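PDB 2G29: nitrate transport protein nrtA from Synechocystis sp., which binds nitrate as the periplasmic substrate-binding protein of the NrtABCD ABC transporter for nitrate uptake, a complex that probably carries nitrite as well. Local coordinates for residues 33-38 against 60-65; 49-54 against 264-269; 55-60 against 257-262. All blocks are in the same frame, centred on the assembly; numbering follows the deposited sequence.

Contact 1. Residues 33-38 against 60-65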
loop_
_atom_site.group_PDB
_atom_site.type_symbol
_atom_site.label_atom_id
_atom_site.label_comp_id
_atom_site.label_asym_id
_atom_site.label_seq_id
_atom_site.Cartn_x
_atom_site.Cartn_y
_atom_site.Cartn_z
ATOM N N THR A 33 24.846 11.869 -1.885
ATOM C CA THR A 33 24.882 10.622 -2.616
ATOM C C THR A 33 24.252 9.462 -1.867
ATOM O O THR A 33 24.283 8.329 -2.342
ATOM C CB THR A 33 26.330 10.224 -2.972
ATOM O OG1 THR A 33 27.093 10.090 -1.770
ATOM C CG2 THR A 33 26.967 11.292 -3.862
ATOM N N THR A 34 23.685 9.758 -0.704
ATOM C CA THR A 34 23.035 8.728 0.101
ATOM C C THR A 34 21.675 9.209 0.597
ATOM O O THR A 34 21.388 10.395 0.611
ATOM C CB THR A 34 23.881 8.365 1.355
ATOM O OG1 THR A 34 23.352 7.183 1.982
ATOM C CG2 THR A 34 23.879 9.497 2.358
ATOM N N ALA A 35 20.850 8.243 0.988
ATOM C CA ALA A 35 19.524 8.505 1.563
ATOM C C ALA A 35 19.218 7.190 2.270
ATOM O O ALA A 35 19.740 6.150 1.882
ATOM C CB ALA A 35 18.481 8.778 0.465
ATOM N N LYS A 36 18.434 7.248 3.343
ATOM C CA LYS A 36 18.050 6.035 4.068
ATOM C C LYS A 36 16.566 5.840 3.783
ATOM O O LYS A 36 15.740 6.639 4.226
ATOM C CB LYS A 36 18.289 6.188 5.584
ATOM C CG LYS A 36 19.797 6.270 5.947
ATOM C CD LYS A 36 20.079 5.656 7.315
ATOM C CE LYS A 36 19.722 6.529 8.450
ATOM N NZ LYS A 36 19.715 5.720 9.715
ATOM N N LEU A 37 16.240 4.786 3.024
ATOM C CA LEU A 37 14.861 4.504 2.633
ATOM C C LEU A 37 14.345 3.237 3.268
ATOM O O LEU A 37 14.895 2.139 3.067
ATOM C CB LEU A 37 14.776 4.395 1.121
ATOM C CG LEU A 37 15.331 5.577 0.331
ATOM C CD1 LEU A 37 15.198 5.273 -1.157
ATOM C CD2 LEU A 37 14.578 6.849 0.716
ATOM N N GLY A 38 13.278 3.374 4.044
ATOM C CA GLY A 38 12.746 2.170 4.658
ATOM C C GLY A 38 11.780 1.403 3.776
ATOM O O GLY A 38 11.211 1.972 2.814
ATOM N N TYR A 60 21.773 7.269 -11.265
ATOM C CA TYR A 60 21.450 8.678 -11.040
ATOM C C TYR A 60 22.287 9.398 -9.967
ATOM O O TYR A 60 21.794 10.280 -9.271
ATOM C CB TYR A 60 19.932 8.844 -10.765
ATOM C CG TYR A 60 19.124 8.446 -11.972
ATOM C CD1 TYR A 60 18.632 7.154 -12.112
ATOM C CD2 TYR A 60 19.029 9.306 -13.080
ATOM C CE1 TYR A 60 18.099 6.711 -13.314
ATOM C CE2 TYR A 60 18.493 8.864 -14.281
ATOM C CZ TYR A 60 18.036 7.568 -14.404
ATOM O OH TYR A 60 17.552 7.101 -15.624
ATOM N N GLY A 61 23.556 9.004 -9.827
ATOM C CA GLY A 61 24.464 9.678 -8.920
ATOM C C GLY A 61 24.351 9.493 -7.424
ATOM O O GLY A 61 24.928 10.262 -6.647
ATOM N N MET A 62 23.638 8.447 -7.022
ATOM C CA MET A 62 23.447 8.168 -5.616
ATOM C C MET A 62 23.725 6.702 -5.398
ATOM O O MET A 62 22.821 5.903 -5.148
ATOM C CB MET A 62 22.018 8.543 -5.230
ATOM C CG MET A 62 21.830 10.061 -5.311
ATOM S SD MET A 62 20.237 10.527 -4.805
ATOM C CE MET A 62 20.526 10.611 -3.018
ATOM N N PRO A 63 24.998 6.310 -5.513
ATOM C CA PRO A 63 25.304 4.899 -5.310
ATOM C C PRO A 63 25.387 4.476 -3.845
ATOM O O PRO A 63 25.661 3.308 -3.587
ATOM C CB PRO A 63 26.642 4.736 -6.017
ATOM C CG PRO A 63 27.286 6.033 -5.775
ATOM C CD PRO A 63 26.179 7.033 -6.018
ATOM N N ASP A 64 25.138 5.384 -2.900
ATOM C CA ASP A 64 25.234 5.031 -1.473
ATOM C C ASP A 64 23.899 4.942 -0.737
ATOM O O ASP A 64 23.857 4.952 0.491
ATOM C CB ASP A 64 26.144 6.018 -0.748
ATOM C CG ASP A 64 27.501 6.151 -1.427
ATOM O OD1 ASP A 64 28.156 5.117 -1.641
ATOM O OD2 ASP A 64 27.891 7.290 -1.754
ATOM N N VAL A 65 22.818 4.864 -1.497
ATOM C CA VAL A 65 21.476 4.759 -0.907
ATOM C C VAL A 65 21.336 3.461 -0.113
ATOM O O VAL A 65 21.780 2.405 -0.565
ATOM C CB VAL A 65 20.392 4.797 -2.019
ATOM C CG1 VAL A 65 18.990 4.440 -1.451
ATOM C CG2 VAL A 65 20.370 6.176 -2.639
#
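The CB of Asp-64 sits like a bump between Thr-33 O and the CB of Thr-34, and the polar atoms of the three residues interlock around it. Its amide N donates to Thr-33 O (3.1 Å, 143° at the hydrogen), while its side chain and that of Thr-33 run side by side, pointing the same way. With chi1 at 59°, Thr-33 OG1 lies between its own N and carbonyl carbon and donates to the anti lone pair of Asp-64 OD2 at 2.9 Å. The same rotation sets Thr-33 CG2 beside the backbone N, 3.6 Å from Gly-61 O. Thr-34 reaches Asp-64 at a third point: OG1 donates to the backbone O of Asp-64 at 2.7 Å, from above the carbonyl plane. Three bonds thus hold the type I turn of Met-62 to Val-65 by amide, carboxylate and carbonyl.

The apolar bumps fit along the same ledge. Met-62 runs extended to its sulfur and then bends (chi3 85°), which lays CE 3.7 Å from Thr-34 O and loosely against the methyl of Ala-35. Val-65 fills the next notch: its CA leans on Ala-35 O, and its CG1 meets Leu-37 CD1 at 3.9 Å.

Residues 33-38 lead into the first strand of a beta-alpha-beta crossover and 60-65 into its second, where strands 36-39 and 66-69 pair in parallel. A Schellman motif with Gly-61 ends helix 56-59 just before the turn, and helix 253-271 packs against the turn, with Ala-255 on Met-62 and Leu-259 on Val-65.

Contact 2. Residues 49-54 against 264-269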
loop_
_atom_site.group_PDB
_atom_site.type_symbol
_atom_site.label_atom_id
_atom_site.label_comp_id
_atom_site.label_asym_id
_atom_site.label_seq_id
_atom_site.Cartn_x
_atom_site.Cartn_y
_atom_site.Cartn_z
ATOM N N ILE A 49 13.816 -1.815 -3.864
ATOM C CA ILE A 49 14.852 -2.844 -3.735
ATOM C C ILE A 49 15.565 -3.030 -5.068
ATOM O O ILE A 49 16.804 -3.041 -5.106
ATOM C CB ILE A 49 14.199 -4.155 -3.238
ATOM C CG1 ILE A 49 13.835 -4.009 -1.746
ATOM C CG2 ILE A 49 15.168 -5.323 -3.404
ATOM C CD1 ILE A 49 12.958 -2.857 -1.377
ATOM N N ILE A 50 14.793 -3.146 -6.140
ATOM C CA ILE A 50 15.363 -3.308 -7.499
ATOM C C ILE A 50 16.183 -2.062 -7.861
ATOM O O ILE A 50 17.212 -2.154 -8.553
ATOM C CB ILE A 50 14.240 -3.561 -8.538
ATOM C CG1 ILE A 50 13.811 -5.028 -8.490
ATOM C CG2 ILE A 50 14.708 -3.263 -9.972
ATOM C CD1 ILE A 50 14.912 -5.998 -8.687
ATOM N N ALA A 51 15.770 -0.889 -7.420
ATOM C CA ALA A 51 16.569 0.300 -7.732
ATOM C C ALA A 51 17.990 0.141 -7.168
ATOM O O ALA A 51 18.943 0.677 -7.729
ATOM C CB ALA A 51 15.921 1.549 -7.173
ATOM N N LYS A 52 18.137 -0.574 -6.060
ATOM C CA LYS A 52 19.469 -0.812 -5.495
ATOM C C LYS A 52 20.113 -2.000 -6.235
ATOM O O LYS A 52 21.194 -1.865 -6.812
ATOM C CB LYS A 52 19.379 -1.131 -3.989
ATOM C CG LYS A 52 20.744 -1.319 -3.294
ATOM C CD LYS A 52 21.511 -0.007 -3.260
ATOM C CE LYS A 52 22.791 -0.129 -2.460
ATOM N NZ LYS A 52 23.477 1.203 -2.351
ATOM N N GLU A 53 19.444 -3.148 -6.248
ATOM C CA GLU A 53 20.008 -4.348 -6.879
ATOM C C GLU A 53 20.385 -4.239 -8.354
ATOM O O GLU A 53 21.360 -4.870 -8.788
ATOM C CB GLU A 53 19.044 -5.525 -6.707
ATOM C CG GLU A 53 18.996 -6.108 -5.297
ATOM C CD GLU A 53 20.120 -7.111 -5.015
ATOM O OE1 GLU A 53 20.185 -7.616 -3.887
ATOM O OE2 GLU A 53 20.931 -7.397 -5.919
ATOM N N LYS A 54 19.624 -3.465 -9.124
ATOM C CA LYS A 54 19.896 -3.342 -10.556
ATOM C C LYS A 54 20.620 -2.057 -10.898
ATOM O O LYS A 54 20.704 -1.683 -12.075
ATOM C CB LYS A 54 18.614 -3.479 -11.388
ATOM C CG LYS A 54 17.830 -4.766 -11.134
ATOM C CD LYS A 54 18.643 -6.023 -11.388
ATOM C CE LYS A 54 18.996 -6.145 -12.859
ATOM N NZ LYS A 54 19.751 -7.410 -13.209
ATOM N N MET A 264 11.427 5.333 -10.724
ATOM C CA MET A 264 10.602 5.177 -11.908
ATOM C C MET A 264 11.180 4.125 -12.866
ATOM O O MET A 264 10.443 3.309 -13.436
ATOM C CB MET A 264 10.531 6.493 -12.663
ATOM C CG MET A 264 9.671 7.506 -12.020
ATOM S SD MET A 264 9.689 9.037 -12.990
ATOM C CE MET A 264 8.630 9.902 -12.028
ATOM N N GLU A 265 12.495 4.166 -13.075
ATOM C CA GLU A 265 13.084 3.166 -13.966
ATOM C C GLU A 265 12.948 1.788 -13.327
ATOM O O GLU A 265 12.679 0.830 -14.017
ATOM C CB GLU A 265 14.552 3.467 -14.238
ATOM C CG GLU A 265 14.767 4.669 -15.159
ATOM C CD GLU A 265 15.859 4.387 -16.169
ATOM O OE1 GLU A 265 17.008 4.164 -15.747
ATOM O OE2 GLU A 265 15.561 4.373 -17.381
ATOM N N ALA A 266 13.099 1.700 -12.006
ATOM C CA ALA A 266 12.953 0.395 -11.364
ATOM C C ALA A 266 11.516 -0.075 -11.496
ATOM O O ALA A 266 11.249 -1.283 -11.645
ATOM C CB ALA A 266 13.365 0.470 -9.894
ATOM N N GLN A 267 10.558 0.852 -11.420
ATOM C CA GLN A 267 9.155 0.477 -11.594
ATOM C C GLN A 267 8.888 -0.097 -12.991
ATOM O O GLN A 267 8.164 -1.064 -13.142
ATOM C CB GLN A 267 8.234 1.675 -11.368
ATOM C CG GLN A 267 8.058 2.040 -9.901
ATOM C CD GLN A 267 7.176 3.258 -9.737
ATOM O OE1 GLN A 267 7.477 4.320 -10.277
ATOM N NE2 GLN A 267 6.075 3.110 -8.986
ATOM N N GLN A 268 9.468 0.538 -14.011
ATOM C CA GLN A 268 9.300 0.068 -15.381
ATOM C C GLN A 268 9.903 -1.327 -15.527
ATOM O O GLN A 268 9.336 -2.197 -16.202
ATOM C CB GLN A 268 9.974 1.061 -16.322
ATOM C CG GLN A 268 9.180 2.355 -16.447
ATOM C CD GLN A 268 9.903 3.385 -17.265
ATOM O OE1 GLN A 268 10.725 4.140 -16.756
ATOM N NE2 GLN A 268 9.605 3.418 -18.548
ATOM N N TRP A 269 11.040 -1.529 -14.886
ATOM C CA TRP A 269 11.715 -2.831 -14.932
ATOM C C TRP A 269 10.855 -3.904 -14.250
ATOM O O TRP A 269 10.623 -4.983 -14.796
ATOM C CB TRP A 269 13.049 -2.754 -14.222
ATOM C CG TRP A 269 13.899 -3.997 -14.437
ATOM C CD1 TRP A 269 14.749 -4.234 -15.481
ATOM C CD2 TRP A 269 13.933 -5.167 -13.617
ATOM N NE1 TRP A 269 15.314 -5.478 -15.362
ATOM C CE2 TRP A 269 14.836 -6.074 -14.224
ATOM C CE3 TRP A 269 13.290 -5.543 -12.423
ATOM C CZ2 TRP A 269 15.110 -7.330 -13.683
ATOM C CZ3 TRP A 269 13.564 -6.794 -11.886
ATOM C CH2 TRP A 269 14.472 -7.675 -12.514
#
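Ile-50 and Trp-269 carry the larger part of this helix crossing, their side chains meeting at about a right angle. From CB of Ile-50 the chain forks. CG2, anti to the backbone N, turns toward helix 264-269 and touches Trp-269 CE3 at 3.6 Å and Ala-266 CB at 4.0 Å. The other branch passes along the six-membered ring: CG1 lies 3.8 Å from Trp-269 CZ3, and CD1 at the tip closes to 3.6 Å from that same CZ3 atom. The indole thus meets both branches of the isoleucine, CG2 on one and CG1 and CD1 on the other.

Lys-54 adds a second aliphatic surface, with its CG over one face of the indole, while its charged NZ turns to a salt bridge with Glu-278. Beside Ile-50 the helices come closest through small residues, Ala-51 CB and Ala-266 CB being 3.9 Å apart. The axes of 49-53 and 264-269 approach to 8.6 Å at 99°; the two alanines are consistent with so close an approach.

Around this joint, helix 276-284 supplies Ile-282 against Ile-50 and Met-279 against Trp-269, and helix 56-59 packs Phe-56 on Ala-266. Helices 46-53, 253-271, 276-284 and 56-59 thus meet here.

Contact 3. Residues 55-60 against 257-262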
loop_
_atom_site.group_PDB
_atom_site.type_symbol
_atom_site.label_atom_id
_atom_site.label_comp_id
_atom_site.label_asym_id
_atom_site.label_seq_id
_atom_site.Cartn_x
_atom_site.Cartn_y
_atom_site.Cartn_z
ATOM N N GLY A 55 21.129 -1.390 -9.862
ATOM C CA GLY A 55 21.926 -0.176 -10.017
ATOM C C GLY A 55 21.248 1.105 -10.479
ATOM O O GLY A 55 21.909 2.028 -10.960
ATOM N N PHE A 56 19.932 1.196 -10.341
ATOM C CA PHE A 56 19.273 2.419 -10.781
ATOM C C PHE A 56 19.653 3.638 -9.914
ATOM O O PHE A 56 19.833 4.746 -10.443
ATOM C CB PHE A 56 17.765 2.206 -10.829
ATOM C CG PHE A 56 17.320 1.294 -11.946
ATOM C CD1 PHE A 56 16.768 0.045 -11.680
ATOM C CD2 PHE A 56 17.467 1.687 -13.272
ATOM C CE1 PHE A 56 16.371 -0.799 -12.708
ATOM C CE2 PHE A 56 17.075 0.853 -14.306
ATOM C CZ PHE A 56 16.521 -0.399 -14.026
ATOM N N TYR A 57 19.799 3.478 -8.592
ATOM C CA TYR A 57 20.194 4.641 -7.795
ATOM C C TYR A 57 21.568 5.148 -8.220
ATOM O O TYR A 57 21.806 6.359 -8.314
ATOM C CB TYR A 57 20.268 4.347 -6.283
ATOM C CG TYR A 57 18.976 3.942 -5.608
ATOM C CD1 TYR A 57 18.884 2.713 -4.954
ATOM C CD2 TYR A 57 17.866 4.783 -5.601
ATOM C CE1 TYR A 57 17.711 2.329 -4.307
ATOM C CE2 TYR A 57 16.686 4.411 -4.949
ATOM C CZ TYR A 57 16.622 3.173 -4.309
ATOM O OH TYR A 57 15.419 2.766 -3.717
ATOM N N ALA A 58 22.475 4.212 -8.470
ATOM C CA ALA A 58 23.831 4.581 -8.856
ATOM C C ALA A 58 23.832 5.263 -10.210
ATOM O O ALA A 58 24.586 6.200 -10.421
ATOM C CB ALA A 58 24.721 3.330 -8.866
ATOM N N LYS A 59 22.982 4.792 -11.114
ATOM C CA LYS A 59 22.864 5.395 -12.430
ATOM C C LYS A 59 22.538 6.895 -12.291
ATOM O O LYS A 59 22.987 7.707 -13.104
ATOM C CB LYS A 59 21.797 4.657 -13.243
ATOM C CG LYS A 59 21.542 5.233 -14.631
ATOM C CD LYS A 59 20.546 4.408 -15.413
ATOM C CE LYS A 59 20.182 5.092 -16.707
ATOM N NZ LYS A 59 19.190 4.303 -17.462
ATOM N N TYR A 60 21.773 7.269 -11.265
ATOM C CA TYR A 60 21.450 8.678 -11.040
ATOM C C TYR A 60 22.287 9.398 -9.967
ATOM O O TYR A 60 21.794 10.280 -9.271
ATOM C CB TYR A 60 19.932 8.844 -10.765
ATOM C CG TYR A 60 19.124 8.446 -11.972
ATOM C CD1 TYR A 60 18.632 7.154 -12.112
ATOM C CD2 TYR A 60 19.029 9.306 -13.080
ATOM C CE1 TYR A 60 18.099 6.711 -13.314
ATOM C CE2 TYR A 60 18.493 8.864 -14.281
ATOM C CZ TYR A 60 18.036 7.568 -14.404
ATOM O OH TYR A 60 17.552 7.101 -15.624
ATOM N N LYS A 257 15.202 14.391 -6.995
ATOM C CA LYS A 257 14.835 14.140 -8.385
ATOM C C LYS A 257 15.564 12.881 -8.874
ATOM O O LYS A 257 14.997 12.034 -9.584
ATOM C CB LYS A 257 15.187 15.352 -9.265
ATOM C CG LYS A 257 14.762 15.166 -10.722
ATOM C CD LYS A 257 15.156 16.388 -11.575
ATOM C CE LYS A 257 14.458 16.383 -12.922
ATOM N NZ LYS A 257 14.866 17.602 -13.726
ATOM N N ALA A 258 16.822 12.740 -8.450
ATOM C CA ALA A 258 17.613 11.585 -8.823
ATOM C C ALA A 258 17.015 10.290 -8.258
ATOM O O ALA A 258 16.908 9.285 -8.974
ATOM C CB ALA A 258 19.064 11.779 -8.363
ATOM N N LEU A 259 16.594 10.313 -6.991
ATOM C CA LEU A 259 15.967 9.123 -6.390
ATOM C C LEU A 259 14.674 8.777 -7.135
ATOM O O LEU A 259 14.395 7.596 -7.388
ATOM C CB LEU A 259 15.607 9.354 -4.917
ATOM C CG LEU A 259 16.705 9.406 -3.878
ATOM C CD1 LEU A 259 16.017 9.642 -2.527
ATOM C CD2 LEU A 259 17.502 8.089 -3.866
ATOM N N LEU A 260 13.859 9.796 -7.451
ATOM C CA LEU A 260 12.597 9.581 -8.132
ATOM C C LEU A 260 12.801 8.951 -9.492
ATOM O O LEU A 260 12.106 8.039 -9.847
ATOM C CB LEU A 260 11.818 10.894 -8.263
ATOM C CG LEU A 260 10.370 10.976 -7.790
ATOM C CD1 LEU A 260 9.747 12.216 -8.410
ATOM C CD2 LEU A 260 9.556 9.701 -8.084
ATOM N N MET A 261 13.772 9.455 -10.258
ATOM C CA MET A 261 14.011 8.872 -11.575
ATOM C C MET A 261 14.493 7.424 -11.422
ATOM O O MET A 261 14.084 6.568 -12.204
ATOM C CB MET A 261 15.041 9.700 -12.348
ATOM C CG MET A 261 14.500 11.098 -12.688
ATOM S SD MET A 261 15.598 12.071 -13.799
ATOM C CE MET A 261 16.849 12.299 -12.779
ATOM N N ALA A 262 15.335 7.149 -10.433
ATOM C CA ALA A 262 15.800 5.780 -10.215
ATOM C C ALA A 262 14.621 4.877 -9.875
ATOM O O ALA A 262 14.519 3.761 -10.394
ATOM C CB ALA A 262 16.812 5.740 -9.101
#
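Residues 55-60 and 257-262 run past each other in opposite directions, with Phe-56 CA 4.9 Å from Ala-262 CA and Tyr-60 CA 5.3 Å from Ala-258 CA. A Met-aromatic contact forms part of the join between the one-turn helix 56-59, with Tyr-60 just past its end, and the long helix 253-271.

The close approach is made at two alanines. Ala-262 CB fits against Phe-56 O at 3.5 Å and also meets the CB of Phe-56, while Ala-258 CB presses on Tyr-60 O at 3.2 Å, a tight approach. On one flank Tyr-57 CD2 touches both Leu-259 CD2 and Ala-262 CB, each at 3.8 Å and obliquely to the ring; the tyrosine's hydroxyl is taken up by the backbone O of Leu-48, in the preceding helix 46-53.

On the other flank the Tyr-60 ring is sandwiched. Met-261 CB stands over the centre of one face, 9° off the normal, in a CH-pi contact, and CG of the preceding Lys-59 covers the opposite face nearer the rim. The ring's CD1 also rests on the backbone of Ala-262, and its hydroxyl makes a weak hydrogen bond with Glu-265. Helix 364-373 packs Ala-370 and Ala-373 on Met-261. Met-261 SD stands obliquely 5.1 Å from the ring centroid, and a bend at chi3 (-68°) folds CE back to 3.7 Å from Tyr-60 CD2.

The three contacts are neighbours on the same side of the chain's centre, two of them on helix 253-271. Contacts 2 and 3 use successive parts of that helix and lie 9 Å apart, centre to centre; Glu-265 joins them through a salt bridge from its OE1 to Lys-59 NZ at 2.8 Å. Contact 1, with its centre 8 Å from that of contact 3, shares Tyr-60 with it, and Val-65 and Leu-259 meet between them. Contacts 1 and 2 are linked by Lys-52 NZ, 2.7 Å from Val-65 O. Contacts 2 and 3 lie away from the nitrate site, whereas the Leu-37 side chain of contact 1 is about 11 Å from that of nitrate-binding Trp-73.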